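Local coordinates for protein eukaryotic translation initiation factor 5A-2 (Arabidopsis thaliana, PDB 3HKS) that promotes translation elongation and termination, binding between the exit and peptidyl sites of stalled ribosomes and easing the translation of polyproline-containing peptides, at residues V52-T57 with A63-V68; G32-G37 with C88-V93. One frame throughout, in Å; residues are numbered along the deposited sequence.

Contact 1. Residues V52-T57 with A63-V68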
ATOM      1  N   VAL A  52     -11.217  -6.963  14.454  1.00 22.79           N
ATOM      2  CA  VAL A  52     -11.107  -8.409  14.658  1.00 22.26           C
ATOM      3  C   VAL A  52     -12.030  -8.818  15.793  1.00 22.10           C
ATOM      4  O   VAL A  52     -11.962  -8.248  16.887  1.00 21.58           O
ATOM      5  CB  VAL A  52      -9.672  -8.853  15.076  1.00 22.66           C
ATOM      6  CG1 VAL A  52      -9.589 -10.386  15.161  1.00 22.50           C
ATOM      7  CG2 VAL A  52      -8.611  -8.299  14.125  1.00 22.00           C
ATOM      8  N   SER A  53     -12.883  -9.812  15.534  1.00 21.34           N
ATOM      9  CA  SER A  53     -13.618 -10.478  16.615  1.00 20.90           C
ATOM     10  C   SER A  53     -13.585 -12.010  16.488  1.00 20.60           C
ATOM     11  O   SER A  53     -13.310 -12.556  15.413  1.00 20.71           O
ATOM     12  CB  SER A  53     -15.056  -9.951  16.729  1.00 20.51           C
ATOM     13  OG  SER A  53     -15.810 -10.214  15.567  1.00 21.10           O
ATOM     14  N   THR A  54     -13.847 -12.700  17.589  1.00 20.21           N
ATOM     15  CA  THR A  54     -13.820 -14.162  17.585  1.00 19.91           C
ATOM     16  C   THR A  54     -15.165 -14.719  18.013  1.00 19.85           C
ATOM     17  O   THR A  54     -15.925 -14.044  18.714  1.00 19.49           O
ATOM     18  CB  THR A  54     -12.707 -14.727  18.503  1.00 20.12           C
ATOM     19  OG1 THR A  54     -12.870 -14.205  19.819  1.00 20.05           O
ATOM     20  CG2 THR A  54     -11.310 -14.353  17.981  1.00 18.52           C
ATOM     21  N   SER A  55     -15.456 -15.941  17.564  1.00 19.37           N
ATOM     22  CA  SER A  55     -16.624 -16.696  18.029  1.00 18.96           C
ATOM     23  C   SER A  55     -16.266 -18.172  18.149  1.00 18.73           C
ATOM     24  O   SER A  55     -15.347 -18.663  17.484  1.00 18.64           O
ATOM     25  CB  SER A  55     -17.847 -16.499  17.107  1.00 18.99           C
ATOM     26  OG  SER A  55     -17.628 -17.017  15.808  1.00 18.51           O
ATOM     27  N   LYS A  56     -16.987 -18.879  19.007  1.00 17.65           N
ATOM     28  CA  LYS A  56     -16.718 -20.284  19.216  1.00 16.64           C
ATOM     29  C   LYS A  56     -18.013 -21.096  19.340  1.00 16.18           C
ATOM     30  O   LYS A  56     -18.959 -20.685  20.032  1.00 15.38           O
ATOM     31  CB  LYS A  56     -15.830 -20.434  20.441  1.00 17.56           C
ATOM     32  CG  LYS A  56     -15.495 -21.860  20.867  1.00 17.14           C
ATOM     33  CD  LYS A  56     -14.705 -21.837  22.184  1.00 15.23           C
ATOM     34  CE  LYS A  56     -13.260 -21.457  21.918  1.00 14.99           C
ATOM     35  NZ  LYS A  56     -12.414 -21.479  23.146  1.00 16.59           N
ATOM     36  N   THR A  57     -18.049 -22.227  18.635  1.00 14.89           N
ATOM     37  CA  THR A  57     -19.138 -23.184  18.740  1.00 14.29           C
ATOM     38  C   THR A  57     -19.069 -23.972  20.051  1.00 15.09           C
ATOM     39  O   THR A  57     -18.304 -24.939  20.169  1.00 14.68           O
ATOM     40  CB  THR A  57     -19.145 -24.137  17.534  1.00 14.40           C
ATOM     41  OG1 THR A  57     -19.278 -23.368  16.334  1.00 12.12           O
ATOM     42  CG2 THR A  57     -20.297 -25.169  17.631  1.00 12.88           C
ATOM     43  N   ALA A  63     -11.925 -21.283  18.116  1.00 14.67           N
ATOM     44  CA  ALA A  63     -12.293 -19.921  17.761  1.00 14.77           C
ATOM     45  C   ALA A  63     -12.202 -19.704  16.270  1.00 15.16           C
ATOM     46  O   ALA A  63     -11.292 -20.224  15.604  1.00 14.88           O
ATOM     47  CB  ALA A  63     -11.404 -18.909  18.509  1.00 15.08           C
ATOM     48  N   LYS A  64     -13.171 -18.954  15.753  1.00 15.38           N
ATOM     49  CA  LYS A  64     -13.130 -18.433  14.409  1.00 16.22           C
ATOM     50  C   LYS A  64     -12.822 -16.961  14.548  1.00 16.25           C
ATOM     51  O   LYS A  64     -13.275 -16.315  15.502  1.00 16.21           O
ATOM     52  CB  LYS A  64     -14.478 -18.641  13.688  1.00 16.61           C
ATOM     53  CG  LYS A  64     -14.797 -20.107  13.452  1.00 18.62           C
ATOM     54  CD  LYS A  64     -16.269 -20.397  13.283  1.00 20.02           C
ATOM     55  CE  LYS A  64     -16.988 -20.467  14.604  1.00 21.48           C
ATOM     56  NZ  LYS A  64     -17.808 -21.695  14.659  1.00 17.89           N
ATOM     57  N   CYS A  65     -12.036 -16.443  13.611  1.00 16.31           N
ATOM     58  CA  CYS A  65     -11.716 -15.013  13.557  1.00 16.51           C
ATOM     59  C   CYS A  65     -12.554 -14.348  12.486  1.00 16.70           C
ATOM     60  O   CYS A  65     -12.593 -14.807  11.347  1.00 15.39           O
ATOM     61  CB  CYS A  65     -10.235 -14.801  13.268  1.00 15.92           C
ATOM     62  SG  CYS A  65      -9.163 -15.465  14.530  1.00 17.68           S
ATOM     63  N   HIS A  66     -13.233 -13.270  12.874  1.00 17.36           N
ATOM     64  CA  HIS A  66     -14.089 -12.511  11.977  1.00 18.18           C
ATOM     65  C   HIS A  66     -13.365 -11.207  11.651  1.00 17.65           C
ATOM     66  O   HIS A  66     -13.143 -10.380  12.532  1.00 17.69           O
ATOM     67  CB  HIS A  66     -15.450 -12.219  12.653  1.00 19.03           C
ATOM     68  CG  HIS A  66     -16.175 -13.443  13.129  1.00 21.81           C
ATOM     69  ND1 HIS A  66     -17.478 -13.722  12.776  1.00 24.47           N
ATOM     70  CD2 HIS A  66     -15.774 -14.471  13.918  1.00 23.25           C
ATOM     71  CE1 HIS A  66     -17.848 -14.865  13.327  1.00 24.56           C
ATOM     72  NE2 HIS A  66     -16.831 -15.341  14.022  1.00 23.56           N
ATOM     73  N   PHE A  67     -13.002 -11.025  10.388  1.00 17.48           N
ATOM     74  CA  PHE A  67     -12.233  -9.840   9.972  1.00 17.32           C
ATOM     75  C   PHE A  67     -13.074  -8.806   9.247  1.00 17.73           C
ATOM     76  O   PHE A  67     -13.862  -9.144   8.358  1.00 17.81           O
ATOM     77  CB  PHE A  67     -11.058 -10.240   9.068  1.00 16.19           C
ATOM     78  CG  PHE A  67     -10.059 -11.123   9.746  1.00 15.44           C
ATOM     79  CD1 PHE A  67      -9.280 -10.643  10.782  1.00 12.97           C
ATOM     80  CD2 PHE A  67      -9.912 -12.448   9.361  1.00 14.68           C
ATOM     81  CE1 PHE A  67      -8.364 -11.464  11.426  1.00 13.35           C
ATOM     82  CE2 PHE A  67      -8.985 -13.277   9.997  1.00 13.62           C
ATOM     83  CZ  PHE A  67      -8.216 -12.786  11.025  1.00 12.91           C
ATOM     84  N   VAL A  68     -12.886  -7.543   9.619  1.00 18.09           N
ATOM     85  CA  VAL A  68     -13.303  -6.421   8.766  1.00 18.67           C
ATOM     86  C   VAL A  68     -12.022  -5.696   8.340  1.00 18.65           C
ATOM     87  O   VAL A  68     -11.197  -5.348   9.179  1.00 18.59           O
ATOM     88  CB  VAL A  68     -14.297  -5.445   9.481  1.00 18.83           C
ATOM     89  CG1 VAL A  68     -14.780  -4.361   8.521  1.00 18.52           C
ATOM     90  CG2 VAL A  68     -15.498  -6.209  10.052  1.00 18.40           C
TER
HETATM   91  O   HOH W   1     -15.252  -8.376  13.104  1.00 30.46           O
HETATM   92  O   HOH W   2     -16.003 -22.838  16.696  1.00  8.95           O

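Contact 2. Residues G32-G37 with C88-V93. With EDO (1,2-ethanediol), chain C.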
ATOM      1  N   GLY A  32      -5.447 -16.493  13.893  1.00 13.62           N
ATOM      2  CA  GLY A  32      -5.382 -16.117  15.315  1.00 13.99           C
ATOM      3  C   GLY A  32      -4.253 -15.157  15.668  1.00 14.40           C
ATOM      4  O   GLY A  32      -4.258 -14.537  16.736  1.00 14.55           O
ATOM      5  N   ASN A  33      -3.283 -15.025  14.770  1.00 15.11           N
ATOM      6  CA  ASN A  33      -2.158 -14.092  14.973  1.00 15.86           C
ATOM      7  C   ASN A  33      -2.374 -12.720  14.324  1.00 15.58           C
ATOM      8  O   ASN A  33      -1.626 -11.797  14.588  1.00 16.28           O
ATOM      9  CB  ASN A  33      -0.843 -14.706  14.474  1.00 15.83           C
ATOM     10  CG  ASN A  33      -0.154 -15.556  15.527  1.00 16.71           C
ATOM     11  OD1 ASN A  33       0.104 -15.099  16.636  1.00 19.95           O
ATOM     12  ND2 ASN A  33       0.161 -16.796  15.177  1.00 16.30           N
ATOM     13  N   ILE A  34      -3.397 -12.599  13.484  1.00 15.74           N
ATOM     14  CA  ILE A  34      -3.720 -11.333  12.827  1.00 15.89           C
ATOM     15  C   ILE A  34      -4.292 -10.318  13.821  1.00 16.81           C
ATOM     16  O   ILE A  34      -5.156 -10.647  14.648  1.00 16.75           O
ATOM     17  CB  ILE A  34      -4.702 -11.510  11.638  1.00 15.70           C
ATOM     18  CG1 ILE A  34      -4.268 -12.651  10.699  1.00 14.73           C
ATOM     19  CG2 ILE A  34      -4.914 -10.176  10.881  1.00 15.34           C
ATOM     20  CD1 ILE A  34      -3.112 -12.362   9.818  1.00 12.62           C
ATOM     21  N   ARG A  35      -3.794  -9.088  13.728  1.00 17.56           N
ATOM     22  CA  ARG A  35      -4.161  -8.016  14.638  1.00 18.72           C
ATOM     23  C   ARG A  35      -4.688  -6.804  13.875  1.00 19.24           C
ATOM     24  O   ARG A  35      -4.323  -6.565  12.716  1.00 18.88           O
ATOM     25  CB  ARG A  35      -2.961  -7.606  15.495  1.00 19.13           C
ATOM     26  CG  ARG A  35      -2.426  -8.690  16.432  1.00 20.63           C
ATOM     27  CD  ARG A  35      -3.359  -8.957  17.637  1.00 24.65           C
ATOM     28  NE  ARG A  35      -2.856 -10.062  18.461  1.00 27.64           N
ATOM     29  CZ  ARG A  35      -3.214 -11.340  18.321  1.00 28.64           C
ATOM     30  NH1 ARG A  35      -4.102 -11.705  17.399  1.00 29.28           N
ATOM     31  NH2 ARG A  35      -2.675 -12.261  19.104  1.00 29.45           N
ATOM     32  N   LYS A  36      -5.565  -6.058  14.541  1.00 19.90           N
ATOM     33  CA  LYS A  36      -6.056  -4.775  14.057  1.00 20.90           C
ATOM     34  C   LYS A  36      -4.858  -3.890  13.707  1.00 20.03           C
ATOM     35  O   LYS A  36      -3.928  -3.749  14.500  1.00 20.12           O
ATOM     36  CB  LYS A  36      -6.935  -4.114  15.134  1.00 21.09           C
ATOM     37  CG  LYS A  36      -7.599  -2.806  14.697  1.00 25.17           C
ATOM     38  CD  LYS A  36      -8.353  -2.148  15.860  1.00 30.75           C
ATOM     39  CE  LYS A  36      -8.739  -0.689  15.553  1.00 33.78           C
ATOM     40  NZ  LYS A  36      -9.471  -0.039  16.711  1.00 34.79           N
ATOM     41  N   GLY A  37      -4.872  -3.321  12.512  1.00 19.87           N
ATOM     42  CA  GLY A  37      -3.744  -2.507  12.038  1.00 19.66           C
ATOM     43  C   GLY A  37      -2.763  -3.264  11.154  1.00 19.36           C
ATOM     44  O   GLY A  37      -1.935  -2.646  10.480  1.00 20.19           O
ATOM     45  N   CYS A  88      -4.101 -17.226   7.072  1.00 14.48           N
ATOM     46  CA  CYS A  88      -4.465 -16.185   6.127  1.00 15.54           C
ATOM     47  C   CYS A  88      -3.262 -15.981   5.222  1.00 15.47           C
ATOM     48  O   CYS A  88      -2.143 -16.336   5.581  1.00 15.40           O
ATOM     49  CB  CYS A  88      -4.781 -14.893   6.877  1.00 16.12           C
ATOM     50  SG  CYS A  88      -6.283 -15.010   7.823  1.00 19.10           S
ATOM     51  N   ASP A  89      -3.500 -15.447   4.039  1.00 15.91           N
ATOM     52  CA  ASP A  89      -2.426 -14.835   3.257  1.00 16.49           C
ATOM     53  C   ASP A  89      -2.273 -13.387   3.698  1.00 15.68           C
ATOM     54  O   ASP A  89      -3.237 -12.644   3.726  1.00 15.65           O
ATOM     55  CB  ASP A  89      -2.734 -14.912   1.771  1.00 16.71           C
ATOM     56  CG  ASP A  89      -2.613 -16.307   1.239  1.00 18.95           C
ATOM     57  OD1 ASP A  89      -1.643 -17.012   1.610  1.00 20.39           O
ATOM     58  OD2 ASP A  89      -3.480 -16.692   0.439  1.00 20.80           O
ATOM     59  N   VAL A  90      -1.064 -13.014   4.081  1.00 15.23           N
ATOM     60  CA  VAL A  90      -0.778 -11.648   4.482  1.00 14.86           C
ATOM     61  C   VAL A  90       0.066 -10.978   3.395  1.00 15.10           C
ATOM     62  O   VAL A  90       1.129 -11.480   3.060  1.00 15.16           O
ATOM     63  CB  VAL A  90      -0.053 -11.582   5.851  1.00 14.71           C
ATOM     64  CG1 VAL A  90       0.300 -10.129   6.213  1.00 13.38           C
ATOM     65  CG2 VAL A  90      -0.915 -12.220   6.948  1.00 14.12           C
ATOM     66  N   PRO A  91      -0.400  -9.838   2.845  1.00 15.33           N
ATOM     67  CA  PRO A  91       0.387  -9.198   1.781  1.00 15.43           C
ATOM     68  C   PRO A  91       1.559  -8.408   2.363  1.00 15.71           C
ATOM     69  O   PRO A  91       1.433  -7.814   3.431  1.00 15.58           O
ATOM     70  CB  PRO A  91      -0.624  -8.249   1.131  1.00 15.27           C
ATOM     71  CG  PRO A  91      -1.518  -7.826   2.280  1.00 15.25           C
ATOM     72  CD  PRO A  91      -1.621  -9.070   3.166  1.00 15.12           C
ATOM     73  N   HIS A  92       2.701  -8.428   1.688  1.00 16.36           N
ATOM     74  CA  HIS A  92       3.759  -7.465   2.012  1.00 17.17           C
ATOM     75  C   HIS A  92       3.271  -6.083   1.580  1.00 17.33           C
ATOM     76  O   HIS A  92       2.682  -5.936   0.502  1.00 17.23           O
ATOM     77  CB  HIS A  92       5.051  -7.794   1.263  1.00 17.10           C
ATOM     78  CG  HIS A  92       5.758  -9.007   1.772  1.00 17.77           C
ATOM     79  ND1 HIS A  92       6.424  -9.029   2.980  1.00 18.22           N
ATOM     80  CD2 HIS A  92       5.930 -10.231   1.223  1.00 16.94           C
ATOM     81  CE1 HIS A  92       6.969 -10.219   3.153  1.00 18.18           C
ATOM     82  NE2 HIS A  92       6.677 -10.967   2.105  1.00 18.51           N
ATOM     83  N   VAL A  93       3.475  -5.093   2.434  1.00 18.12           N
ATOM     84  CA  VAL A  93       3.098  -3.719   2.124  1.00 19.55           C
ATOM     85  C   VAL A  93       4.323  -2.853   2.378  1.00 20.85           C
ATOM     86  O   VAL A  93       4.872  -2.851   3.476  1.00 20.87           O
ATOM     87  CB  VAL A  93       1.876  -3.202   2.957  1.00 19.40           C
ATOM     88  CG1 VAL A  93       1.531  -1.742   2.575  1.00 18.54           C
ATOM     89  CG2 VAL A  93       0.652  -4.105   2.758  1.00 18.60           C
TER
HETATM   90  C1  EDO C 160      -0.589  -8.593  12.628  1.00 26.46           C
HETATM   91  O1  EDO C 160      -1.697  -8.736  11.730  1.00 23.35           O
HETATM   92  C2  EDO C 160       0.060  -9.959  12.784  1.00 28.20           C
HETATM   93  O2  EDO C 160       1.117  -9.902  13.756  1.00 32.08           O

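Contact 1. Residues V52-T57 with A63-V68
The His66 ring meets Ser55 at its edge. NE2 lies 2.6 Å from Ser55 OG, a short hydrogen bond in which either atom could be the donor. Ser53 O and Lys64 O also lie at the ring edge, near its plane. Ser55 OG sits between its own backbone N and carbonyl carbon (chi1 65°), and this turns it toward the imidazole. The second ring, Phe67, runs side by side with Val52, both pointing the same way. Val52 meets the ring obliquely: CG1 is 4.1 Å from Phe67 CE1, and CG2 lies near CD1 and CE1.

Farther along, Lys64 bends at its last two torsions, which lets NZ donate a hydrogen bond to Thr57 OG1, 2.8 Å away. Water 2 accepts from Lys64 NZ and from Thr57 N, so the ammonium group has two partners here. Water 1 is hydrogen-bonded to Ser53 OG and donates to His66 O.

The backbones pair in antiparallel fashion. Ser53 and His66 form one hydrogen-bonded pair, with His66 N to Ser53 O at 2.6 Å. Ser55 and Lys64 form the other, with Lys64 N to Ser55 O at 2.8 Å. Val52, Thr54, Cys65 and Phe67 share one face of the sheet; Ser53, Ser55, Lys64 and His66 share the other.

This is the outer end of a beta hairpin. Its connecting loop carries Lys59, the hypusine site by similarity, unmodified in this structure. Strand 64-71 continues the sheet to strand 77-83, where Phe67 touches Val82 and His66 touches Ile81.

Contact 2. Residues G32-G37 with C88-V93
Ile34 and Val90 meet through methyl groups, and apolar packing is the whole of the direct contact. Ile34 CD1 comes within 3.6 Å of Val90 CG2. The two side chains run past one another, pointing opposite ways. CD1 also lies 4.2 Å from Cys88 CB, so a single methyl serves both strand residues. Ile34 CG1 stands anti to the carbonyl carbon (chi1 -48°), and the second torsion carries CD1 on to the strand. All three residues are buried. No hydrogen bond joins the two segments.

The loop 32-37 links strand 26-30 to strand 39-42 in the SH3-like N-terminal domain. Its partner is the start of the long strand 87-103, which pairs with strand 26-30: backbone hydrogen bonds join Cys88 to Gln29 and Val90 to Tyr27. The Ile34 side chain thus packs against this strand pair, touching Gln29 as well.

Polar bonds act within the loop. Arg35 folds back, bent at its second torsion (chi2 -73°), and NH1 donates to Gly32 O at 2.9 Å. That oxygen lies at the edge of the guanidinium, in its plane. NH1 also reaches Ile34 O at 3.1 Å, standing well above that carbonyl plane. Asn33 O lies above one face of the guanidinium, displaced toward its rim.

A bound 1,2-ethanediol, probably from the crystallisation liquor, takes a nearly straight bond from Arg35 N to its O1, 2.9 Å long with an angle of 171° at the hydrogen. Ile34 CG2 is 3.6 Å from the same O1.

The centres of contacts 1 and 2 lie about 14 Å apart, on the same side of the chain's centre. Along the chain the order is 32-37, 52-57, 63-68 and 88-93, so the hairpin of contact 1 falls between the two segments of contact 2. Contact 1 belongs to the four-stranded sheet; contact 2 involves the other sheet, through strand 87-103. The two touch directly. Phe67 CE1 packs on Ile34 CB at 3.7 Å, and Phe67 CE2 on Cys88 SG at 3.9 Å. Phe67 thus packs the hairpin against the 32-37 loop and strand 87-103, while the far end of the hairpin carries the loop with the probable hypusine site.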